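Local coordinates for aminopeptidase-like protein (Chaetomium thermophilum, PDB 5JM6) that probably acts as a zinc-dependent metalloaminopeptidase of the M18 family, working from a dodecameric assembly, at residues H133-T138 with L335-E340; R304-L309 with S389-H394; T106-S111 with L345-R350. All blocks are in the same frame, centred on the assembly; numbering follows the deposited sequence.

Contact 1: H133-T138 with L335-E340; sequences HIDALT and LFDDEE. With ZN (zinc ion), chain H; ZN (zinc ion), chain G.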
loop_
_atom_site.group_PDB
_atom_site.type_symbol
_atom_site.label_atom_id
_atom_site.label_comp_id
_atom_site.label_asym_id
_atom_site.label_seq_id
_atom_site.Cartn_x
_atom_site.Cartn_y
_atom_site.Cartn_z
ATOM N N HIS A 133 32.459 -27.117 19.347
ATOM C CA HIS A 133 32.892 -26.942 17.964
ATOM C C HIS A 133 33.973 -25.873 17.853
ATOM O O HIS A 133 33.945 -24.879 18.564
ATOM C CB HIS A 133 31.704 -26.609 17.054
ATOM C CG HIS A 133 31.106 -25.253 17.278
ATOM N ND1 HIS A 133 31.463 -24.150 16.531
ATOM C CD2 HIS A 133 30.139 -24.833 18.128
ATOM C CE1 HIS A 133 30.762 -23.105 16.929
ATOM N NE2 HIS A 133 29.950 -23.491 17.897
ATOM N N ILE A 134 34.989 -26.138 17.040
ATOM C CA ILE A 134 36.057 -25.167 16.818
ATOM C C ILE A 134 36.027 -24.427 15.474
ATOM O O ILE A 134 36.965 -23.697 15.154
ATOM C CB ILE A 134 37.430 -25.818 17.008
ATOM C CG1 ILE A 134 37.532 -27.119 16.221
ATOM C CG2 ILE A 134 37.668 -26.093 18.483
ATOM C CD1 ILE A 134 38.921 -27.701 16.239
ATOM N N ASP A 135 35.001 -24.648 14.660
ATOM C CA ASP A 135 34.821 -23.810 13.479
ATOM C C ASP A 135 34.211 -22.478 13.900
ATOM O O ASP A 135 33.540 -22.394 14.928
ATOM C CB ASP A 135 33.933 -24.488 12.437
ATOM C CG ASP A 135 32.479 -24.521 12.851
ATOM O OD1 ASP A 135 32.194 -24.978 13.978
ATOM O OD2 ASP A 135 31.625 -24.079 12.056
ATOM N N ALA A 136 34.414 -21.448 13.090
ATOM C CA ALA A 136 33.870 -20.126 13.358
ATOM C C ALA A 136 33.404 -19.507 12.056
ATOM O O ALA A 136 33.851 -19.909 11.000
ATOM C CB ALA A 136 34.916 -19.252 14.011
ATOM N N LEU A 137 32.512 -18.528 12.118
ATOM C CA LEU A 137 32.048 -17.898 10.896
ATOM C C LEU A 137 33.268 -17.293 10.244
ATOM O O LEU A 137 34.041 -16.610 10.892
ATOM C CB LEU A 137 31.025 -16.812 11.204
ATOM C CG LEU A 137 29.579 -17.269 11.365
ATOM C CD1 LEU A 137 29.449 -18.146 12.594
ATOM C CD2 LEU A 137 28.677 -16.061 11.490
ATOM N N THR A 138 33.431 -17.536 8.952
ATOM C CA THR A 138 34.604 -17.072 8.221
ATOM C C THR A 138 34.317 -17.041 6.721
ATOM O O THR A 138 33.302 -17.568 6.271
ATOM C CB THR A 138 35.834 -17.958 8.518
ATOM O OG1 THR A 138 37.026 -17.300 8.072
ATOM C CG2 THR A 138 35.704 -19.315 7.842
ATOM N N LEU A 335 36.208 -32.074 20.163
ATOM C CA LEU A 335 36.083 -30.804 19.461
ATOM C C LEU A 335 35.805 -31.056 17.985
ATOM O O LEU A 335 36.606 -31.681 17.290
ATOM C CB LEU A 335 37.346 -29.958 19.638
ATOM C CG LEU A 335 37.746 -29.670 21.088
ATOM C CD1 LEU A 335 38.948 -28.742 21.153
ATOM C CD2 LEU A 335 36.572 -29.092 21.864
ATOM N N PHE A 336 34.682 -30.531 17.507
ATOM C CA PHE A 336 34.178 -30.846 16.176
ATOM C C PHE A 336 34.262 -29.650 15.247
ATOM O O PHE A 336 34.372 -28.505 15.679
ATOM C CB PHE A 336 32.722 -31.318 16.224
ATOM C CG PHE A 336 32.506 -32.562 17.024
ATOM C CD1 PHE A 336 32.735 -33.810 16.470
ATOM C CD2 PHE A 336 32.051 -32.485 18.327
ATOM C CE1 PHE A 336 32.528 -34.957 17.209
ATOM C CE2 PHE A 336 31.842 -33.626 19.070
ATOM C CZ PHE A 336 32.080 -34.864 18.511
ATOM N N ASP A 337 34.232 -29.948 13.958
ATOM C CA ASP A 337 34.194 -28.944 12.911
ATOM C C ASP A 337 32.772 -28.871 12.349
ATOM O O ASP A 337 32.013 -29.836 12.458
ATOM C CB ASP A 337 35.208 -29.280 11.813
ATOM C CG ASP A 337 35.268 -28.231 10.718
ATOM O OD1 ASP A 337 34.678 -27.143 10.884
ATOM O OD2 ASP A 337 35.916 -28.498 9.685
ATOM N N ASP A 338 32.416 -27.705 11.810
ATOM C CA ASP A 338 31.174 -27.491 11.051
ATOM C C ASP A 338 29.847 -27.493 11.819
ATOM O O ASP A 338 28.867 -28.045 11.329
ATOM C CB ASP A 338 31.056 -28.553 9.947
ATOM C CG ASP A 338 32.248 -28.571 9.020
ATOM O OD1 ASP A 338 32.789 -27.492 8.712
ATOM O OD2 ASP A 338 32.653 -29.674 8.606
ATOM N N GLU A 339 29.796 -26.883 13.000
ATOM C CA GLU A 339 28.534 -26.821 13.745
ATOM C C GLU A 339 27.608 -25.718 13.242
ATOM O O GLU A 339 26.383 -25.805 13.369
ATOM C CB GLU A 339 28.804 -26.634 15.238
ATOM C CG GLU A 339 27.562 -26.497 16.115
ATOM C CD GLU A 339 27.105 -25.055 16.269
ATOM O OE1 GLU A 339 25.886 -24.822 16.404
ATOM O OE2 GLU A 339 27.968 -24.153 16.250
ATOM N N GLU A 340 28.209 -24.679 12.675
ATOM C CA GLU A 340 27.476 -23.562 12.107
ATOM C C GLU A 340 26.771 -23.989 10.798
ATOM O O GLU A 340 25.924 -23.267 10.272
ATOM C CB GLU A 340 28.436 -22.384 11.869
ATOM C CG GLU A 340 29.340 -21.983 13.070
ATOM C CD GLU A 340 28.712 -20.947 13.989
ATOM O OE1 GLU A 340 27.902 -20.140 13.492
ATOM O OE2 GLU A 340 29.065 -20.906 15.187
HETATM ZN ZN ZN H . 28.433 -22.193 18.640
HETATM ZN ZN ZN G . 27.903 -19.639 15.877
#

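Contact 2: R304-L309 with S389-H394; sequences RIDDKL and SSDVTH. With ZN (zinc ion), chain H; ZN (zinc ion), chain G.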
loop_
_atom_site.group_PDB
_atom_site.type_symbol
_atom_site.label_atom_id
_atom_site.label_comp_id
_atom_site.label_asym_id
_atom_site.label_seq_id
_atom_site.Cartn_x
_atom_site.Cartn_y
_atom_site.Cartn_z
ATOM N N ARG A 304 35.861 -14.669 16.493
ATOM C CA ARG A 304 35.761 -16.131 16.434
ATOM C C ARG A 304 35.517 -16.758 17.799
ATOM O O ARG A 304 35.934 -17.890 18.052
ATOM C CB ARG A 304 37.018 -16.748 15.819
ATOM C CG ARG A 304 37.469 -16.105 14.531
ATOM C CD ARG A 304 38.863 -16.579 14.169
ATOM N NE ARG A 304 39.896 -15.807 14.852
ATOM C CZ ARG A 304 40.283 -14.592 14.477
ATOM N NH1 ARG A 304 39.717 -14.011 13.428
ATOM N NH2 ARG A 304 41.234 -13.955 15.149
ATOM N N ILE A 305 34.829 -16.033 18.671
ATOM C CA ILE A 305 34.524 -16.570 19.983
ATOM C C ILE A 305 33.442 -17.647 19.895
ATOM O O ILE A 305 33.413 -18.527 20.760
ATOM C CB ILE A 305 34.093 -15.465 20.980
ATOM C CG1 ILE A 305 35.189 -14.409 21.119
ATOM C CG2 ILE A 305 33.816 -16.044 22.361
ATOM C CD1 ILE A 305 34.974 -13.470 22.292
ATOM N N ASP A 306 32.603 -17.653 18.846
ATOM C CA ASP A 306 31.534 -18.648 18.869
ATOM C C ASP A 306 32.267 -19.980 18.820
ATOM O O ASP A 306 32.749 -20.462 17.789
ATOM C CB ASP A 306 30.531 -18.485 17.704
ATOM C CG ASP A 306 29.338 -19.467 17.791
ATOM O OD1 ASP A 306 29.544 -20.657 18.099
ATOM O OD2 ASP A 306 28.181 -19.052 17.571
ATOM N N ASP A 307 32.267 -20.524 20.034
ATOM C CA ASP A 307 32.880 -21.745 20.570
ATOM C C ASP A 307 34.384 -22.016 20.573
ATOM O O ASP A 307 34.780 -22.999 21.189
ATOM C CB ASP A 307 32.211 -22.969 19.995
ATOM C CG ASP A 307 31.441 -23.710 21.060
ATOM O OD1 ASP A 307 31.329 -23.146 22.168
ATOM O OD2 ASP A 307 30.995 -24.848 20.832
ATOM N N LYS A 308 35.236 -21.200 19.967
ATOM C CA LYS A 308 36.650 -21.375 20.291
ATOM C C LYS A 308 36.823 -21.164 21.803
ATOM O O LYS A 308 37.694 -21.768 22.423
ATOM C CB LYS A 308 37.546 -20.431 19.487
ATOM C CG LYS A 308 37.955 -20.976 18.118
ATOM C CD LYS A 308 38.630 -19.896 17.285
ATOM C CE LYS A 308 39.370 -20.471 16.087
ATOM N NZ LYS A 308 38.503 -20.678 14.895
ATOM N N LEU A 309 35.953 -20.345 22.392
ATOM C CA LEU A 309 35.970 -20.091 23.834
ATOM C C LEU A 309 35.586 -21.315 24.676
ATOM O O LEU A 309 36.346 -21.715 25.556
ATOM C CB LEU A 309 35.047 -18.917 24.174
ATOM C CG LEU A 309 34.813 -18.581 25.651
ATOM C CD1 LEU A 309 36.120 -18.461 26.417
ATOM C CD2 LEU A 309 34.020 -17.293 25.778
ATOM N N SER A 389 27.443 -30.756 26.449
ATOM C CA SER A 389 27.564 -30.173 25.121
ATOM C C SER A 389 27.650 -28.667 25.274
ATOM O O SER A 389 26.679 -28.022 25.670
ATOM C CB SER A 389 26.374 -30.567 24.243
ATOM O OG SER A 389 26.328 -29.790 23.058
ATOM N N SER A 390 28.811 -28.102 24.967
ATOM C CA SER A 390 29.054 -26.714 25.323
ATOM C C SER A 390 29.227 -25.789 24.121
ATOM O O SER A 390 30.207 -25.880 23.383
ATOM C CB SER A 390 30.276 -26.617 26.241
ATOM O OG SER A 390 31.478 -26.910 25.554
ATOM N N ASP A 391 28.247 -24.906 23.942
ATOM C CA ASP A 391 28.330 -23.804 22.990
ATOM C C ASP A 391 28.138 -22.505 23.760
ATOM O O ASP A 391 27.531 -22.504 24.827
ATOM C CB ASP A 391 27.276 -23.936 21.886
ATOM C CG ASP A 391 27.660 -23.188 20.620
ATOM O OD1 ASP A 391 28.688 -22.480 20.639
ATOM O OD2 ASP A 391 26.938 -23.303 19.606
ATOM N N VAL A 392 28.643 -21.399 23.225
ATOM C CA VAL A 392 28.506 -20.112 23.897
ATOM C C VAL A 392 27.037 -19.692 24.011
ATOM O O VAL A 392 26.190 -20.136 23.233
ATOM C CB VAL A 392 29.303 -19.018 23.165
ATOM C CG1 VAL A 392 30.779 -19.108 23.523
ATOM C CG2 VAL A 392 29.110 -19.140 21.662
ATOM N N THR A 393 26.746 -18.850 25.000
ATOM C CA THR A 393 25.390 -18.370 25.260
ATOM C C THR A 393 25.360 -16.847 25.294
ATOM O O THR A 393 26.403 -16.200 25.379
ATOM C CB THR A 393 24.834 -18.909 26.593
ATOM O OG1 THR A 393 25.772 -18.646 27.644
ATOM C CG2 THR A 393 24.578 -20.405 26.506
ATOM N N HIS A 394 24.162 -16.277 25.230
ATOM C CA HIS A 394 24.023 -14.828 25.161
ATOM C C HIS A 394 24.031 -14.194 26.547
ATOM O O HIS A 394 23.169 -14.477 27.379
ATOM C CB HIS A 394 22.737 -14.453 24.418
ATOM C CG HIS A 394 22.617 -15.088 23.068
ATOM N ND1 HIS A 394 23.477 -14.800 22.030
ATOM C CD2 HIS A 394 21.739 -15.999 22.585
ATOM C CE1 HIS A 394 23.135 -15.506 20.967
ATOM N NE2 HIS A 394 22.083 -16.241 21.278
HETATM ZN ZN ZN H . 28.433 -22.193 18.640
HETATM ZN ZN ZN G . 27.903 -19.639 15.877
#

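Contact 3: T106-S111 with L345-R350; sequences TRNGSS and LRQGAR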
loop_
_atom_site.group_PDB
_atom_site.type_symbol
_atom_site.label_atom_id
_atom_site.label_comp_id
_atom_site.label_asym_id
_atom_site.label_seq_id
_atom_site.Cartn_x
_atom_site.Cartn_y
_atom_site.Cartn_z
ATOM N N THR A 106 42.411 -37.733 15.512
ATOM C CA THR A 106 42.205 -36.617 14.610
ATOM C C THR A 106 41.404 -37.052 13.387
ATOM O O THR A 106 41.515 -38.193 12.938
ATOM C CB THR A 106 43.572 -36.037 14.188
ATOM O OG1 THR A 106 44.059 -35.177 15.225
ATOM C CG2 THR A 106 43.493 -35.266 12.878
ATOM N N ARG A 107 40.571 -36.153 12.872
ATOM C CA ARG A 107 39.886 -36.381 11.610
ATOM C C ARG A 107 39.961 -35.116 10.755
ATOM O O ARG A 107 39.530 -34.044 11.183
ATOM C CB ARG A 107 38.436 -36.803 11.853
ATOM C CG ARG A 107 37.754 -37.417 10.644
ATOM C CD ARG A 107 36.377 -37.960 10.996
ATOM N NE ARG A 107 36.443 -39.279 11.619
ATOM C CZ ARG A 107 35.392 -40.077 11.794
ATOM N NH1 ARG A 107 34.190 -39.694 11.392
ATOM N NH2 ARG A 107 35.547 -41.261 12.372
ATOM N N ASN A 108 40.548 -35.250 9.566
ATOM C CA ASN A 108 40.705 -34.163 8.592
ATOM C C ASN A 108 41.529 -32.986 9.138
ATOM O O ASN A 108 41.567 -31.903 8.555
ATOM C CB ASN A 108 39.303 -33.702 8.140
ATOM C CG ASN A 108 39.330 -32.535 7.165
ATOM O OD1 ASN A 108 39.742 -32.677 6.015
ATOM N ND2 ASN A 108 38.875 -31.372 7.623
ATOM N N GLY A 109 42.259 -33.221 10.222
ATOM C CA GLY A 109 43.071 -32.174 10.818
ATOM C C GLY A 109 42.246 -31.019 11.368
ATOM O O GLY A 109 42.806 -30.014 11.804
ATOM N N SER A 110 40.925 -31.098 11.214
ATOM C CA SER A 110 39.991 -30.144 11.811
ATOM C C SER A 110 39.110 -30.654 12.967
ATOM O O SER A 110 38.341 -29.883 13.540
ATOM C CB SER A 110 39.099 -29.572 10.714
ATOM O OG SER A 110 38.377 -30.600 10.066
ATOM N N SER A 111 39.190 -31.943 13.285
ATOM C CA SER A 111 38.409 -32.513 14.384
ATOM C C SER A 111 39.312 -33.334 15.283
ATOM O O SER A 111 40.169 -34.069 14.799
ATOM C CB SER A 111 37.261 -33.385 13.866
ATOM O OG SER A 111 36.072 -32.633 13.714
ATOM N N LEU A 345 28.824 -33.604 8.592
ATOM C CA LEU A 345 29.563 -34.318 7.583
ATOM C C LEU A 345 30.687 -34.964 8.390
ATOM O O LEU A 345 30.651 -34.913 9.622
ATOM C CB LEU A 345 30.012 -33.416 6.428
ATOM C CG LEU A 345 29.225 -32.647 5.380
ATOM C CD1 LEU A 345 30.292 -31.889 4.697
ATOM C CD2 LEU A 345 28.570 -33.534 4.366
ATOM N N ARG A 346 31.663 -35.569 7.721
ATOM C CA ARG A 346 32.576 -36.530 8.345
ATOM C C ARG A 346 33.126 -36.110 9.717
ATOM O O ARG A 346 33.206 -36.927 10.637
ATOM C CB ARG A 346 33.735 -36.795 7.380
ATOM C CG ARG A 346 34.798 -37.759 7.861
ATOM C CD ARG A 346 35.969 -37.743 6.890
ATOM N NE ARG A 346 37.072 -38.611 7.292
ATOM C CZ ARG A 346 38.344 -38.226 7.328
ATOM N NH1 ARG A 346 38.670 -36.983 6.998
ATOM N NH2 ARG A 346 39.289 -39.079 7.700
ATOM N N GLN A 347 33.474 -34.834 9.857
ATOM C CA GLN A 347 34.035 -34.319 11.104
ATOM C C GLN A 347 33.008 -33.628 12.012
ATOM O O GLN A 347 33.360 -33.126 13.080
ATOM C CB GLN A 347 35.181 -33.356 10.791
ATOM C CG GLN A 347 36.170 -33.899 9.772
ATOM C CD GLN A 347 35.806 -33.527 8.344
ATOM O OE1 GLN A 347 35.306 -32.433 8.086
ATOM N NE2 GLN A 347 36.051 -34.442 7.412
ATOM N N GLY A 348 31.747 -33.597 11.587
ATOM C CA GLY A 348 30.694 -32.940 12.347
ATOM C C GLY A 348 30.189 -33.739 13.539
ATOM O O GLY A 348 30.544 -34.905 13.705
ATOM N N ALA A 349 29.343 -33.116 14.358
ATOM C CA ALA A 349 28.925 -33.698 15.636
ATOM C C ALA A 349 27.849 -34.780 15.515
ATOM O O ALA A 349 27.781 -35.680 16.340
ATOM C CB ALA A 349 28.446 -32.599 16.573
ATOM N N ARG A 350 26.997 -34.700 14.505
ATOM C CA ARG A 350 26.041 -35.780 14.271
ATOM C C ARG A 350 26.624 -36.795 13.269
ATOM O O ARG A 350 25.890 -37.549 12.632
ATOM C CB ARG A 350 24.657 -35.235 13.875
ATOM C CG ARG A 350 24.651 -34.029 12.979
ATOM C CD ARG A 350 23.295 -33.333 12.921
ATOM N NE ARG A 350 22.168 -34.256 12.836
ATOM C CZ ARG A 350 21.049 -33.992 12.174
ATOM N NH1 ARG A 350 20.940 -32.862 11.495
ATOM N NH2 ARG A 350 20.060 -34.873 12.149
HETATM O O HOH W 1 41.605 -38.352 8.636
#

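Contact 1: H133-T138 with L335-E340
H133 forms a parallel bridge with F336, where strand 127-133 ends beside strand 330-336. Its CG lies between the backbone N and the carbonyl carbon (chi1 69°), which swings the imidazole over the loop following F336; NE2 binds one zinc ion at 2.1 Å and ND1 turns back to D135. E339 covers a face of this ring: its CB is 3.8 Å from the centroid of the H133 ring, a CH-pi contact, and its OE2 also lies over the ring, the carboxylate tilted 44° to it. Next along, I134 N donates to F336 O (2.8 Å), while I134 CG2 rests 4.0 Å from L335 CD1. D135 does the positioning. Its OD1 accepts from H133 ND1 at 2.8 Å and from E339 N at 3.2 Å, the two donors coming from opposite faces of the carboxylate, and its OD2 takes a further hydrogen bond from Y161. With an alanine here, H133 ND1 would probably lose its main acceptor and E339 N its mate, leaving the imidazole, though still bound to zinc, freer to turn. D135 OD2 also comes 3.3 Å from CG of E340, whose OE1 and OE2 both grip the second zinc ion. A zinc histidine followed two residues later by an aspartate, set against a Glu-Glu pair after a neighbouring strand, is characteristic of the dinuclear zinc centre of M18 aminopeptidases and related zinc exopeptidases.

Contact 2: R304-L309 with S389-H394
D391 OD1 is gripped by a zinc ion at 2.0 Å and by the backbone N-H of V392 at 2.8 Å, and D306 reaches the same metal from across the contact. D391 OD2 also bonds that zinc, at 2.1 Å, so the aspartate holds it with both oxygens. D306 has its CG anti to the backbone N (chi1 -175°), which places the carboxylate between the two metals: OD1 binds the first zinc at 2.0 Å and OD2 the second. One bridging aspartate thus joins two ions. This matches the two-zinc arrangement of the M18 family and related zinc exopeptidases, laid out here between helix 305-320 and the strand 386-394 of the central mixed sheet; H133 completes the first site, while E340 and H485 belong to the second.

D307 packs close behind D391 without a metal bond in this model, its carboxylate plane turned 46° from that of D391. D307 OD2 accepts a hydrogen bond from the backbone N of H133, so a second-shell group is tied to the strand that carries a first-shell ligand. Away from the metals the contact becomes apolar. V392 aims its side chain at the helix: CG2 lies 3.7 Å from D306 CA, and CG1 meets L309 CB at 4.3 Å while also facing the carbonyl of I305. Q481 of the adjacent strand 473-481 and M484 of a loop also touch V392.

Contact 3: T106-S111 with L345-R350
R107 and R346 both carry CG anti to the backbone N (chi1 -164° and 179°), and this sends the two long side chains past each other. R346 stays extended from CG to NE, so its guanidinium reaches back over R107, whose CG sits 3.5 Å from R346 CZ, over the centre of that flat group. R107 instead bends at chi3 and carries its own guanidinium to the backbone, where NH1 donates to R346 O at 3.0 Å; the carbonyl oxygen lies in the guanidinium plane, though the donor is tilted from the plane of the carbonyl. The two guanidinium groups end up nearly parallel, with R107 NE and R346 NE 4.4 Å apart. Like charges this near would tend to repel, an effect probably eased by these carbonyl bonds, since R346 NE also donates to G471 O of a neighbouring subunit.

Residues 106-111 make the turn of the hairpin between strands 102-107 and 111-117. S110 and S111 both face R107, a classic beta bulge, while L345 to G348 form a type I turn that lies against it. Q347, at the third position of this turn, bends at chi2 and lays its amide over that of N108; the amide planes are 27° apart and stacked, with Q347 NE2 3.4 Å from N108 CB. The N108 amide is itself held in place: ND2 donates to S110 OG at 2.6 Å, and OD1 is hydrogen-bonded to K473 of the neighbouring subunit. S111 OG donates to Q347 O at 2.8 Å, in the carbonyl plane and on a lone pair. A water accepts from R346 NH2 at 2.6 Å and, weakly, from N108 N.

How the contacts relate
From the N terminus the chain first runs through the hairpin segment 106-111, then the metal-bearing segment 133-138, then 304-309, before 335-340 returns to 133-138 and closes contact 1. Only five residues later 345-350 comes back to the hairpin and closes contact 3, so contact 1 is nested inside it. Contact 2 closes last, at 389-394, and crosses both. Contacts 1 and 2 share the two zinc ions. Contact 3 meets contact 1 through D337 and the serines of the hairpin, but stays about 7 Å from contact 2 at the nearest atoms. Together they link five strands of the central sheet to helix 305-320.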